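Local coordinates for protein NalD (PDB 5DAJ) that represses the MexAB-OprM multidrug efflux pump as a TetR-family regulator, probably by binding DNA, and binds novobiocin, which induces the pump, at residues Ser98-Glu103 against Asn175-Asp180; Leu171-Asp176 against His192-Met197; Thr13-Ala18 against Glu34-Ala39. All blocks are in the same frame, centred on the assembly; numbering follows the deposited sequence.

Interaction 1 (Ser98-Glu103 against Asn175-Asp180)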
ATOM      1  N   SER A  98       7.978  -3.725 -14.608  1.00 59.65           N
ATOM      2  CA  SER A  98       8.633  -4.942 -14.055  1.00 59.53           C
ATOM      3  C   SER A  98       7.675  -5.923 -13.355  1.00 61.92           C
ATOM      4  O   SER A  98       7.972  -7.125 -13.243  1.00 73.43           O
ATOM      5  CB  SER A  98       9.745  -4.579 -13.072  1.00 58.95           C
ATOM      6  OG  SER A  98       9.210  -4.116 -11.849  1.00 59.68           O
ATOM      7  N   LEU A  99       6.539  -5.404 -12.882  1.00 62.47           N
ATOM      8  CA  LEU A  99       5.467  -6.231 -12.292  1.00 58.79           C
ATOM      9  C   LEU A  99       5.044  -7.406 -13.169  1.00 58.76           C
ATOM     10  O   LEU A  99       4.713  -8.471 -12.660  1.00 65.68           O
ATOM     11  CB  LEU A  99       4.226  -5.384 -12.002  1.00 54.52           C
ATOM     12  CG  LEU A  99       4.317  -4.424 -10.823  1.00 54.74           C
ATOM     13  CD1 LEU A  99       3.162  -3.432 -10.865  1.00 59.85           C
ATOM     14  CD2 LEU A  99       4.313  -5.196  -9.519  1.00 56.21           C
ATOM     15  N   LEU A 100       5.041  -7.190 -14.482  1.00 62.66           N
ATOM     16  CA  LEU A 100       4.730  -8.245 -15.451  1.00 64.05           C
ATOM     17  C   LEU A 100       5.959  -9.050 -15.837  1.00 62.74           C
ATOM     18  O   LEU A 100       5.938 -10.281 -15.813  1.00 68.34           O
ATOM     19  CB  LEU A 100       4.098  -7.661 -16.729  1.00 68.11           C
ATOM     20  CG  LEU A 100       2.577  -7.473 -16.766  1.00 69.84           C
ATOM     21  CD1 LEU A 100       2.193  -6.858 -18.106  1.00 68.99           C
ATOM     22  CD2 LEU A 100       1.808  -8.774 -16.543  1.00 68.42           C
ATOM     23  N   THR A 101       7.019  -8.348 -16.211  1.00 59.98           N
ATOM     24  CA  THR A 101       8.206  -8.994 -16.798  1.00 68.93           C
ATOM     25  C   THR A 101       9.074  -9.824 -15.828  1.00 69.28           C
ATOM     26  O   THR A 101       9.871 -10.646 -16.283  1.00 81.68           O
ATOM     27  CB  THR A 101       9.114  -7.971 -17.509  1.00 74.04           C
ATOM     28  OG1 THR A 101       9.509  -6.958 -16.584  1.00 76.88           O
ATOM     29  CG2 THR A 101       8.389  -7.333 -18.687  1.00 78.71           C
ATOM     30  N   GLN A 102       8.918  -9.619 -14.521  1.00 61.43           N
ATOM     31  CA  GLN A 102       9.732 -10.325 -13.509  1.00 57.51           C
ATOM     32  C   GLN A 102       8.886 -11.065 -12.468  1.00 60.48           C
ATOM     33  O   GLN A 102       8.498 -10.485 -11.453  1.00 57.02           O
ATOM     34  CB  GLN A 102      10.662  -9.342 -12.814  1.00 60.69           C
ATOM     35  CG  GLN A 102      11.760  -8.798 -13.712  1.00 68.90           C
ATOM     36  CD  GLN A 102      12.557  -7.679 -13.054  1.00 80.70           C
ATOM     37  OE1 GLN A 102      12.707  -7.647 -11.827  1.00 94.28           O
ATOM     38  NE2 GLN A 102      13.064  -6.750 -13.860  1.00 77.19           N
ATOM     39  N   GLU A 103       8.615 -12.346 -12.729  1.00 56.22           N
ATOM     40  CA  GLU A 103       7.780 -13.177 -11.849  1.00 58.38           C
ATOM     41  C   GLU A 103       8.306 -13.244 -10.411  1.00 58.63           C
ATOM     42  O   GLU A 103       7.510 -13.170  -9.468  1.00 61.30           O
ATOM     43  CB  GLU A 103       7.637 -14.600 -12.392  1.00 61.11           C
ATOM     44  CG  GLU A 103       6.672 -15.474 -11.588  1.00 66.17           C
ATOM     45  CD  GLU A 103       6.381 -16.832 -12.215  1.00 77.58           C
ATOM     46  OE1 GLU A 103       5.738 -17.658 -11.529  1.00 84.56           O
ATOM     47  OE2 GLU A 103       6.779 -17.085 -13.377  1.00 86.36           O
ATOM     48  N   ASN A 175       0.637  -1.600  -4.981  1.00 40.71           N
ATOM     49  CA  ASN A 175      -0.313  -2.147  -4.017  1.00 44.65           C
ATOM     50  C   ASN A 175      -1.639  -2.543  -4.669  1.00 46.95           C
ATOM     51  O   ASN A 175      -2.121  -3.660  -4.480  1.00 41.60           O
ATOM     52  CB  ASN A 175      -0.586  -1.147  -2.894  1.00 48.08           C
ATOM     53  CG  ASN A 175      -0.824  -1.821  -1.574  1.00 53.61           C
ATOM     54  OD1 ASN A 175      -1.956  -2.174  -1.244  1.00 66.89           O
ATOM     55  ND2 ASN A 175       0.243  -2.013  -0.806  1.00 55.64           N
ATOM     56  N   ASP A 176      -2.213  -1.606  -5.427  1.00 40.90           N
ATOM     57  CA  ASP A 176      -3.472  -1.837  -6.156  1.00 41.44           C
ATOM     58  C   ASP A 176      -3.352  -3.027  -7.091  1.00 42.28           C
ATOM     59  O   ASP A 176      -4.188  -3.931  -7.059  1.00 47.88           O
ATOM     60  CB  ASP A 176      -3.910  -0.599  -6.963  1.00 42.90           C
ATOM     61  CG  ASP A 176      -4.996   0.223  -6.276  1.00 45.94           C
ATOM     62  OD1 ASP A 176      -5.663  -0.273  -5.351  1.00 45.26           O
ATOM     63  OD2 ASP A 176      -5.199   1.387  -6.680  1.00 46.69           O
ATOM     64  N   TRP A 177      -2.319  -3.023  -7.926  1.00 42.39           N
ATOM     65  CA  TRP A 177      -2.186  -4.045  -8.968  1.00 44.16           C
ATOM     66  C   TRP A 177      -1.960  -5.433  -8.391  1.00 46.42           C
ATOM     67  O   TRP A 177      -2.558  -6.398  -8.849  1.00 49.04           O
ATOM     68  CB  TRP A 177      -1.065  -3.734  -9.955  1.00 44.35           C
ATOM     69  CG  TRP A 177      -1.136  -4.647 -11.129  1.00 44.66           C
ATOM     70  CD1 TRP A 177      -1.970  -4.527 -12.197  1.00 48.70           C
ATOM     71  CD2 TRP A 177      -0.386  -5.838 -11.335  1.00 45.05           C
ATOM     72  NE1 TRP A 177      -1.776  -5.564 -13.066  1.00 52.69           N
ATOM     73  CE2 TRP A 177      -0.807  -6.387 -12.562  1.00 50.26           C
ATOM     74  CE3 TRP A 177       0.607  -6.496 -10.611  1.00 49.84           C
ATOM     75  CZ2 TRP A 177      -0.267  -7.566 -13.085  1.00 53.85           C
ATOM     76  CZ3 TRP A 177       1.146  -7.672 -11.131  1.00 52.72           C
ATOM     77  CH2 TRP A 177       0.706  -8.192 -12.356  1.00 51.71           C
ATOM     78  N   LEU A 178      -1.089  -5.522  -7.393  1.00 44.03           N
ATOM     79  CA  LEU A 178      -0.814  -6.796  -6.718  1.00 42.83           C
ATOM     80  C   LEU A 178      -2.032  -7.329  -5.957  1.00 44.26           C
ATOM     81  O   LEU A 178      -2.241  -8.534  -5.894  1.00 49.30           O
ATOM     82  CB  LEU A 178       0.361  -6.655  -5.769  1.00 42.24           C
ATOM     83  CG  LEU A 178       1.717  -6.396  -6.427  1.00 41.60           C
ATOM     84  CD1 LEU A 178       2.738  -5.902  -5.409  1.00 41.24           C
ATOM     85  CD2 LEU A 178       2.222  -7.633  -7.143  1.00 41.24           C
ATOM     86  N   ARG A 179      -2.838  -6.427  -5.403  1.00 48.51           N
ATOM     87  CA  ARG A 179      -4.126  -6.784  -4.768  1.00 47.11           C
ATOM     88  C   ARG A 179      -5.132  -7.283  -5.820  1.00 50.99           C
ATOM     89  O   ARG A 179      -5.791  -8.289  -5.621  1.00 52.57           O
ATOM     90  CB  ARG A 179      -4.710  -5.590  -4.004  1.00 46.80           C
ATOM     91  CG  ARG A 179      -6.027  -5.864  -3.269  1.00 45.53           C
ATOM     92  CD  ARG A 179      -6.623  -4.617  -2.630  1.00 49.17           C
ATOM     93  NE  ARG A 179      -6.611  -3.475  -3.552  1.00 54.62           N
ATOM     94  CZ  ARG A 179      -7.477  -3.285  -4.550  1.00 56.74           C
ATOM     95  NH1 ARG A 179      -8.475  -4.134  -4.782  1.00 64.23           N
ATOM     96  NH2 ARG A 179      -7.346  -2.226  -5.325  1.00 61.48           N
ATOM     97  N   ASP A 180      -5.243  -6.546  -6.925  1.00 58.14           N
ATOM     98  CA  ASP A 180      -6.180  -6.856  -8.026  1.00 51.10           C
ATOM     99  C   ASP A 180      -5.533  -6.554  -9.389  1.00 48.81           C
ATOM    100  O   ASP A 180      -5.563  -5.413  -9.853  1.00 47.53           O
ATOM    101  CB  ASP A 180      -7.477  -6.049  -7.869  1.00 51.31           C
ATOM    102  CG  ASP A 180      -8.477  -6.293  -9.004  1.00 57.83           C
ATOM    103  OD1 ASP A 180      -8.283  -7.229  -9.810  1.00 60.91           O
ATOM    104  OD2 ASP A 180      -9.472  -5.536  -9.087  1.00 65.75           O
TER
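Leu99 and Leu178 mark the closest approach of the two backbones, with Leu99 CA and Leu178 CA 8.4 Å apart near the C-terminal ends of their helices. That separation is filled by side chains, chiefly the indole of Trp177. Its CG stands anti to the backbone N (chi1 -169°), and the six-membered part of the ring reaches the other helix. The side chains of Leu99 and Trp177 run antiparallel alongside each other. The stem of Leu99 touches the ring, with Leu99 CB 3.9 Å from Trp177 CZ3. Leu99 CD1 faces the indole, 4.0 Å from Trp177 CE3. Leu99 CD2 reaches Leu178 CD2 at 4.0 Å and still borders the ring. Leu100 adds a lighter touch, with its CD2 4.2 Å from Trp177 CZ2. Leu99 CB and Leu100 CD2 both approach the indole obliquely. No hydrogen bond crosses between the segments, so apolar packing joins them.

Charged groups lie on a different side of helix 159-179. Arg179 NH2 forms a salt bridge with Asp176 OD1 at 2.6 Å. The oxygen lies in the guanidinium plane, but the nitrogen meets it from 43° above the carboxylate plane. Asp176 OD2 also bonds to His167 of the second subunit, which probably helps fix the rotation of the carboxylate that holds Arg179.

The contact belongs to the all-helical C-terminal region of this TetR-family repressor. Arg106 of helix 103-114 bonds to the carbonyl oxygens of Leu99 and Leu100, where helix 84-101 ends. Leu178 also touches Thr110 of that helix. Pro186, at the start of helix 186-201, meets both Leu100 and Trp177, so helices 103-114 and 186-201 both border the pairing of helices 84-101 and 159-179.

Interaction 2 (Leu171-Asp176 against His192-Met197)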
ATOM      1  N   LEU A 171       4.008   3.452  -5.030  1.00 39.51           N
ATOM      2  CA  LEU A 171       3.654   2.473  -4.008  1.00 36.51           C
ATOM      3  C   LEU A 171       2.211   2.021  -4.156  1.00 37.21           C
ATOM      4  O   LEU A 171       1.916   0.833  -4.054  1.00 36.67           O
ATOM      5  CB  LEU A 171       3.858   3.058  -2.615  1.00 35.52           C
ATOM      6  CG  LEU A 171       3.484   2.176  -1.429  1.00 37.77           C
ATOM      7  CD1 LEU A 171       4.309   0.900  -1.393  1.00 37.50           C
ATOM      8  CD2 LEU A 171       3.662   2.952  -0.141  1.00 41.02           C
ATOM      9  N   GLY A 172       1.325   2.985  -4.382  1.00 37.75           N
ATOM     10  CA  GLY A 172      -0.097   2.723  -4.556  1.00 40.11           C
ATOM     11  C   GLY A 172      -0.408   1.867  -5.770  1.00 42.18           C
ATOM     12  O   GLY A 172      -1.222   0.953  -5.697  1.00 43.71           O
ATOM     13  N   LEU A 173       0.255   2.158  -6.882  1.00 41.89           N
ATOM     14  CA  LEU A 173       0.100   1.366  -8.103  1.00 42.61           C
ATOM     15  C   LEU A 173       0.504  -0.094  -7.891  1.00 41.56           C
ATOM     16  O   LEU A 173      -0.218  -1.005  -8.294  1.00 41.51           O
ATOM     17  CB  LEU A 173       0.913   1.962  -9.254  1.00 43.55           C
ATOM     18  CG  LEU A 173       0.408   3.292  -9.804  1.00 42.36           C
ATOM     19  CD1 LEU A 173       1.438   3.859 -10.761  1.00 43.43           C
ATOM     20  CD2 LEU A 173      -0.931   3.138 -10.498  1.00 42.74           C
ATOM     21  N   PHE A 174       1.658  -0.288  -7.260  1.00 40.42           N
ATOM     22  CA  PHE A 174       2.137  -1.624  -6.868  1.00 42.07           C
ATOM     23  C   PHE A 174       1.103  -2.315  -5.991  1.00 42.91           C
ATOM     24  O   PHE A 174       0.711  -3.447  -6.248  1.00 46.41           O
ATOM     25  CB  PHE A 174       3.465  -1.543  -6.108  1.00 41.37           C
ATOM     26  CG  PHE A 174       4.677  -1.509  -6.997  1.00 45.00           C
ATOM     27  CD1 PHE A 174       4.785  -0.578  -8.009  1.00 47.62           C
ATOM     28  CD2 PHE A 174       5.730  -2.399  -6.795  1.00 50.12           C
ATOM     29  CE1 PHE A 174       5.906  -0.547  -8.821  1.00 52.85           C
ATOM     30  CE2 PHE A 174       6.859  -2.377  -7.600  1.00 52.79           C
ATOM     31  CZ  PHE A 174       6.949  -1.443  -8.614  1.00 51.96           C
ATOM     32  N   ASN A 175       0.637  -1.600  -4.981  1.00 40.71           N
ATOM     33  CA  ASN A 175      -0.313  -2.147  -4.017  1.00 44.65           C
ATOM     34  C   ASN A 175      -1.639  -2.543  -4.669  1.00 46.95           C
ATOM     35  O   ASN A 175      -2.121  -3.660  -4.480  1.00 41.60           O
ATOM     36  CB  ASN A 175      -0.586  -1.147  -2.894  1.00 48.08           C
ATOM     37  CG  ASN A 175      -0.824  -1.821  -1.574  1.00 53.61           C
ATOM     38  OD1 ASN A 175      -1.956  -2.174  -1.244  1.00 66.89           O
ATOM     39  ND2 ASN A 175       0.243  -2.013  -0.806  1.00 55.64           N
ATOM     40  N   ASP A 176      -2.213  -1.606  -5.427  1.00 40.90           N
ATOM     41  CA  ASP A 176      -3.472  -1.837  -6.156  1.00 41.44           C
ATOM     42  C   ASP A 176      -3.352  -3.027  -7.091  1.00 42.28           C
ATOM     43  O   ASP A 176      -4.188  -3.931  -7.059  1.00 47.88           O
ATOM     44  CB  ASP A 176      -3.910  -0.599  -6.963  1.00 42.90           C
ATOM     45  CG  ASP A 176      -4.996   0.223  -6.276  1.00 45.94           C
ATOM     46  OD1 ASP A 176      -5.663  -0.273  -5.351  1.00 45.26           O
ATOM     47  OD2 ASP A 176      -5.199   1.387  -6.680  1.00 46.69           O
ATOM     48  N   HIS A 192       0.510   6.142 -18.900  1.00 49.75           N
ATOM     49  CA  HIS A 192      -0.661   7.005 -18.682  1.00 50.30           C
ATOM     50  C   HIS A 192      -1.025   7.169 -17.211  1.00 45.86           C
ATOM     51  O   HIS A 192      -1.588   8.186 -16.817  1.00 47.50           O
ATOM     52  CB  HIS A 192      -1.859   6.456 -19.447  1.00 52.54           C
ATOM     53  CG  HIS A 192      -1.638   6.371 -20.921  1.00 61.55           C
ATOM     54  ND1 HIS A 192      -1.620   7.484 -21.735  1.00 65.26           N
ATOM     55  CD2 HIS A 192      -1.417   5.306 -21.728  1.00 67.84           C
ATOM     56  CE1 HIS A 192      -1.408   7.106 -22.983  1.00 73.90           C
ATOM     57  NE2 HIS A 192      -1.278   5.791 -23.006  1.00 75.63           N
ATOM     58  N   LEU A 193      -0.696   6.161 -16.409  1.00 48.51           N
ATOM     59  CA  LEU A 193      -0.898   6.222 -14.956  1.00 46.06           C
ATOM     60  C   LEU A 193       0.059   7.205 -14.281  1.00 46.74           C
ATOM     61  O   LEU A 193      -0.309   7.885 -13.316  1.00 45.87           O
ATOM     62  CB  LEU A 193      -0.742   4.834 -14.342  1.00 45.72           C
ATOM     63  CG  LEU A 193      -1.846   3.856 -14.752  1.00 47.43           C
ATOM     64  CD1 LEU A 193      -1.400   2.413 -14.550  1.00 49.48           C
ATOM     65  CD2 LEU A 193      -3.132   4.134 -13.986  1.00 43.41           C
ATOM     66  N   LEU A 194       1.281   7.263 -14.801  1.00 44.99           N
ATOM     67  CA  LEU A 194       2.322   8.161 -14.292  1.00 49.09           C
ATOM     68  C   LEU A 194       2.258   9.569 -14.890  1.00 51.34           C
ATOM     69  O   LEU A 194       2.620  10.545 -14.224  1.00 52.89           O
ATOM     70  CB  LEU A 194       3.712   7.567 -14.548  1.00 49.42           C
ATOM     71  CG  LEU A 194       3.996   6.229 -13.872  1.00 48.63           C
ATOM     72  CD1 LEU A 194       5.313   5.670 -14.365  1.00 51.62           C
ATOM     73  CD2 LEU A 194       4.020   6.360 -12.357  1.00 50.11           C
ATOM     74  N   GLU A 195       1.788   9.660 -16.131  1.00 52.43           N
ATOM     75  CA  GLU A 195       1.710  10.933 -16.860  1.00 54.01           C
ATOM     76  C   GLU A 195       1.205  12.118 -16.021  1.00 53.82           C
ATOM     77  O   GLU A 195       1.923  13.119 -15.889  1.00 61.23           O
ATOM     78  CB  GLU A 195       0.875  10.775 -18.148  1.00 55.34           C
ATOM     79  CG  GLU A 195       0.777  12.006 -19.055  1.00 63.08           C
ATOM     80  CD  GLU A 195       2.110  12.481 -19.621  1.00 77.95           C
ATOM     81  OE1 GLU A 195       3.151  11.792 -19.457  1.00 85.92           O
ATOM     82  OE2 GLU A 195       2.109  13.564 -20.252  1.00 98.64           O
ATOM     83  N   PRO A 196      -0.006  12.012 -15.437  1.00 50.89           N
ATOM     84  CA  PRO A 196      -0.556  13.181 -14.740  1.00 50.84           C
ATOM     85  C   PRO A 196       0.292  13.658 -13.566  1.00 47.88           C
ATOM     86  O   PRO A 196       0.427  14.858 -13.361  1.00 49.09           O
ATOM     87  CB  PRO A 196      -1.922  12.691 -14.251  1.00 51.70           C
ATOM     88  CG  PRO A 196      -1.808  11.211 -14.204  1.00 54.37           C
ATOM     89  CD  PRO A 196      -0.910  10.853 -15.341  1.00 50.75           C
HETATM   90  N   MSE A 197       0.878  12.728 -12.820  1.00 48.07           N
HETATM   91  CA  MSE A 197       1.736  13.096 -11.685  1.00 48.66           C
HETATM   92  C   MSE A 197       2.869  13.959 -12.170  1.00 50.53           C
HETATM   93  O   MSE A 197       3.116  15.034 -11.618  1.00 47.15           O
HETATM   94  CB  MSE A 197       2.273  11.874 -10.945  1.00 49.48           C
HETATM   95  CG  MSE A 197       3.260  12.198  -9.817  1.00 56.39           C
HETATM   96 SE   MSE A 197       2.461  13.402  -8.463  1.00 68.94          SE
HETATM   97  CE  MSE A 197       1.365  12.069  -7.513  1.00 72.47           C
TER
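Leu173 meets Leu193 and Leu194 methyl to methyl, with no flat group between them. The ring of Phe184, in the loop between the helices, touches both Leu173 and Leu193. Leu173 points toward helix 186-201 and splits its two branches between successive residues there. Leu173 CD1 comes to 3.9 Å from Leu194 CD2. Leu173 CD2 comes to 4.1 Å from Leu193 CD1. In both pairs the side chains meet at a slant. All three leucines are buried, and no hydrogen bond links the two segments. The chi1 of Leu173, -70°, puts CG anti to the carbonyl carbon, with the fork of the side chain turned to the two leucines. The backbones stay well apart, Leu173 CA being 8.5 Å from Leu193 CA.

Helices 159-179 and 186-201 are the last two of the chain. In TetR-family proteins such a pair commonly packs against its copy in the other subunit as a dimer-forming four-helix bundle. The contacts here are consistent with that. Leu173 also touches Ala168 of the second subunit, and selenomethionine Met197 touches Leu169 of that subunit.

Leu193 points toward helix 159-179, whereas Leu194 brings mainly its tip to it. Leu194 also rests on Leu169 and Ile170 of that helix and reaches Tyr89 and Cys92 of helix 84-101. Leu173 in turn touches Val96 of helix 84-101.

Interaction 3 (Thr13-Ala18 against Glu34-Ala39)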
ATOM      1  N   THR A  13      19.906 -20.572  -1.256  1.00 51.38           N
ATOM      2  CA  THR A  13      18.916 -20.340  -2.323  1.00 53.96           C
ATOM      3  C   THR A  13      17.717 -21.277  -2.173  1.00 56.09           C
ATOM      4  O   THR A  13      16.566 -20.843  -2.321  1.00 61.47           O
ATOM      5  CB  THR A  13      19.526 -20.534  -3.724  1.00 56.43           C
ATOM      6  OG1 THR A  13      20.740 -19.781  -3.828  1.00 64.27           O
ATOM      7  CG2 THR A  13      18.557 -20.066  -4.809  1.00 54.14           C
ATOM      8  N   ALA A  14      18.003 -22.550  -1.899  1.00 49.07           N
ATOM      9  CA  ALA A  14      16.966 -23.574  -1.708  1.00 46.56           C
ATOM     10  C   ALA A  14      15.996 -23.187  -0.601  1.00 47.22           C
ATOM     11  O   ALA A  14      14.778 -23.252  -0.780  1.00 60.14           O
ATOM     12  CB  ALA A  14      17.600 -24.910  -1.380  1.00 43.51           C
ATOM     13  N   ILE A  15      16.558 -22.748   0.518  1.00 42.94           N
ATOM     14  CA  ILE A  15      15.780 -22.256   1.664  1.00 42.87           C
ATOM     15  C   ILE A  15      14.895 -21.051   1.288  1.00 41.67           C
ATOM     16  O   ILE A  15      13.713 -21.012   1.654  1.00 40.72           O
ATOM     17  CB  ILE A  15      16.698 -21.896   2.870  1.00 44.39           C
ATOM     18  CG1 ILE A  15      17.278 -23.176   3.485  1.00 44.94           C
ATOM     19  CG2 ILE A  15      15.936 -21.118   3.938  1.00 42.08           C
ATOM     20  CD1 ILE A  15      18.393 -22.944   4.485  1.00 46.70           C
ATOM     21  N   LEU A  16      15.474 -20.073   0.589  1.00 39.19           N
ATOM     22  CA  LEU A  16      14.741 -18.858   0.194  1.00 42.22           C
ATOM     23  C   LEU A  16      13.605 -19.151  -0.772  1.00 44.55           C
ATOM     24  O   LEU A  16      12.529 -18.532  -0.684  1.00 51.16           O
ATOM     25  CB  LEU A  16      15.680 -17.785  -0.394  1.00 46.08           C
ATOM     26  CG  LEU A  16      16.656 -17.162   0.611  1.00 49.67           C
ATOM     27  CD1 LEU A  16      17.650 -16.260  -0.112  1.00 52.61           C
ATOM     28  CD2 LEU A  16      15.932 -16.372   1.697  1.00 56.07           C
ATOM     29  N   LEU A  17      13.857 -20.051  -1.713  1.00 40.87           N
ATOM     30  CA  LEU A  17      12.816 -20.469  -2.658  1.00 49.57           C
ATOM     31  C   LEU A  17      11.646 -21.158  -1.952  1.00 48.11           C
ATOM     32  O   LEU A  17      10.480 -20.874  -2.253  1.00 58.42           O
ATOM     33  CB  LEU A  17      13.388 -21.405  -3.726  1.00 56.16           C
ATOM     34  CG  LEU A  17      14.091 -20.726  -4.912  1.00 64.79           C
ATOM     35  CD1 LEU A  17      14.758 -21.779  -5.780  1.00 71.53           C
ATOM     36  CD2 LEU A  17      13.119 -19.890  -5.743  1.00 71.54           C
ATOM     37  N   ALA A  18      11.972 -22.051  -1.027  1.00 41.14           N
ATOM     38  CA  ALA A  18      10.981 -22.740  -0.187  1.00 43.79           C
ATOM     39  C   ALA A  18      10.131 -21.761   0.619  1.00 44.11           C
ATOM     40  O   ALA A  18       8.901 -21.812   0.579  1.00 48.83           O
ATOM     41  CB  ALA A  18      11.665 -23.713   0.759  1.00 45.14           C
ATOM     42  N   GLU A  34      10.702 -24.113  10.927  1.00 53.82           N
ATOM     43  CA  GLU A  34      10.643 -25.582  10.862  1.00 55.60           C
ATOM     44  C   GLU A  34      10.002 -26.045   9.553  1.00 55.94           C
ATOM     45  O   GLU A  34      10.545 -26.888   8.843  1.00 66.77           O
ATOM     46  CB  GLU A  34       9.878 -26.149  12.061  1.00 61.38           C
ATOM     47  CG  GLU A  34       9.888 -27.676  12.138  1.00 70.66           C
ATOM     48  CD  GLU A  34       9.321 -28.226  13.441  1.00 81.71           C
ATOM     49  OE1 GLU A  34       8.423 -27.579  14.031  1.00 90.63           O
ATOM     50  OE2 GLU A  34       9.770 -29.316  13.873  1.00100.01           O
ATOM     51  N   GLN A  35       8.862 -25.450   9.233  1.00 52.25           N
ATOM     52  CA  GLN A  35       8.130 -25.737   7.988  1.00 49.45           C
ATOM     53  C   GLN A  35       8.934 -25.403   6.729  1.00 49.27           C
ATOM     54  O   GLN A  35       8.868 -26.120   5.726  1.00 51.59           O
ATOM     55  CB  GLN A  35       6.817 -24.970   7.956  1.00 46.77           C
ATOM     56  CG  GLN A  35       5.778 -25.511   8.921  1.00 49.15           C
ATOM     57  CD  GLN A  35       4.595 -24.575   9.113  1.00 51.82           C
ATOM     58  OE1 GLN A  35       4.753 -23.357   9.156  1.00 53.09           O
ATOM     59  NE2 GLN A  35       3.409 -25.143   9.271  1.00 56.91           N
ATOM     60  N   ILE A  36       9.682 -24.305   6.786  1.00 44.50           N
ATOM     61  CA  ILE A  36      10.558 -23.892   5.675  1.00 45.35           C
ATOM     62  C   ILE A  36      11.660 -24.922   5.457  1.00 46.27           C
ATOM     63  O   ILE A  36      11.929 -25.327   4.326  1.00 44.69           O
ATOM     64  CB  ILE A  36      11.175 -22.499   5.925  1.00 45.12           C
ATOM     65  CG1 ILE A  36      10.087 -21.425   5.803  1.00 47.11           C
ATOM     66  CG2 ILE A  36      12.291 -22.188   4.928  1.00 46.83           C
ATOM     67  CD1 ILE A  36      10.449 -20.100   6.445  1.00 45.52           C
ATOM     68  N   ALA A  37      12.301 -25.310   6.556  1.00 48.03           N
ATOM     69  CA  ALA A  37      13.374 -26.303   6.538  1.00 52.89           C
ATOM     70  C   ALA A  37      12.915 -27.610   5.896  1.00 53.00           C
ATOM     71  O   ALA A  37      13.588 -28.151   5.016  1.00 54.39           O
ATOM     72  CB  ALA A  37      13.864 -26.572   7.951  1.00 55.44           C
ATOM     73  N   ARG A  38      11.754 -28.082   6.336  1.00 50.33           N
ATOM     74  CA  ARG A  38      11.166 -29.316   5.823  1.00 55.35           C
ATOM     75  C   ARG A  38      10.869 -29.224   4.332  1.00 55.57           C
ATOM     76  O   ARG A  38      11.235 -30.113   3.567  1.00 64.39           O
ATOM     77  CB  ARG A  38       9.909 -29.684   6.603  1.00 59.87           C
ATOM     78  CG  ARG A  38       9.446 -31.123   6.413  1.00 69.21           C
ATOM     79  CD  ARG A  38       8.472 -31.585   7.490  1.00 83.73           C
ATOM     80  NE  ARG A  38       7.284 -30.727   7.530  1.00 98.17           N
ATOM     81  CZ  ARG A  38       6.958 -29.860   8.499  1.00 97.15           C
ATOM     82  NH1 ARG A  38       7.708 -29.699   9.596  1.00106.29           N
ATOM     83  NH2 ARG A  38       5.843 -29.143   8.370  1.00 88.71           N
ATOM     84  N   ALA A  39      10.246 -28.125   3.924  1.00 53.49           N
ATOM     85  CA  ALA A  39       9.931 -27.872   2.503  1.00 52.26           C
ATOM     86  C   ALA A  39      11.170 -27.695   1.615  1.00 51.14           C
ATOM     87  O   ALA A  39      11.109 -27.927   0.415  1.00 53.71           O
ATOM     88  CB  ALA A  39       9.031 -26.653   2.381  1.00 50.76           C
TER
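Ile15 and Ile36 share no polar bond across the contact; the shortest polar bond here runs within helix 6-26, from Leu17 N to Thr13 O at 2.9 Å. What crosses is van der Waals contact, methyl groups against methyl groups and backbone. Ile36 CG2, anti to its own backbone nitrogen, sits 3.8 Å from Ile15 O and 3.9 Å from Ile15 CG2. The two isoleucine side chains cross at about a right angle. Ala18 lets the backbones come close. Its CB lies 3.9 Å from Ile36 O and 4.3 Å from Ala39 CB. The axes of segments 13-18 and 34-39 approach to 8.6 Å, with their N-to-C directions at 116°.

Helix 33-40 is the first helix of the predicted helix-turn-helix motif, and helix 44-51 is the second. Val47 of that second helix touches Ile15 and Ala37, while Phe51 packs on Ile15. Helix 6-26 thus backs both helices of the motif, as is usual in TetR-type DNA-binding domains. The placing of helix 33-40 against helix 6-26 therefore rests here on the shape of apolar side chains and backbone, with no hydrogen bond across.

All three contacts are largely buried and apolar, and none has a hydrogen bond across it. Interactions 1 and 2 share helix 159-179 and touch directly, through Leu99 CD2 and Phe174 CD2. They join that helix to helix 84-101 and to helix 186-201 in the C-terminal region, and both reach the second subunit. Interaction 2 is wholly buried and wholly leucine. Interactions 1 and 3 each reach the surface at one residue, Leu100 and Ala39, and interaction 1 adds an aromatic ring. Interaction 3 belongs to the predicted DNA-binding part. Its centre is about 34 Å from that of interaction 2, and no other chain of the assembly touches it. There small alanines allow closer backbones than the long leucines of the other two.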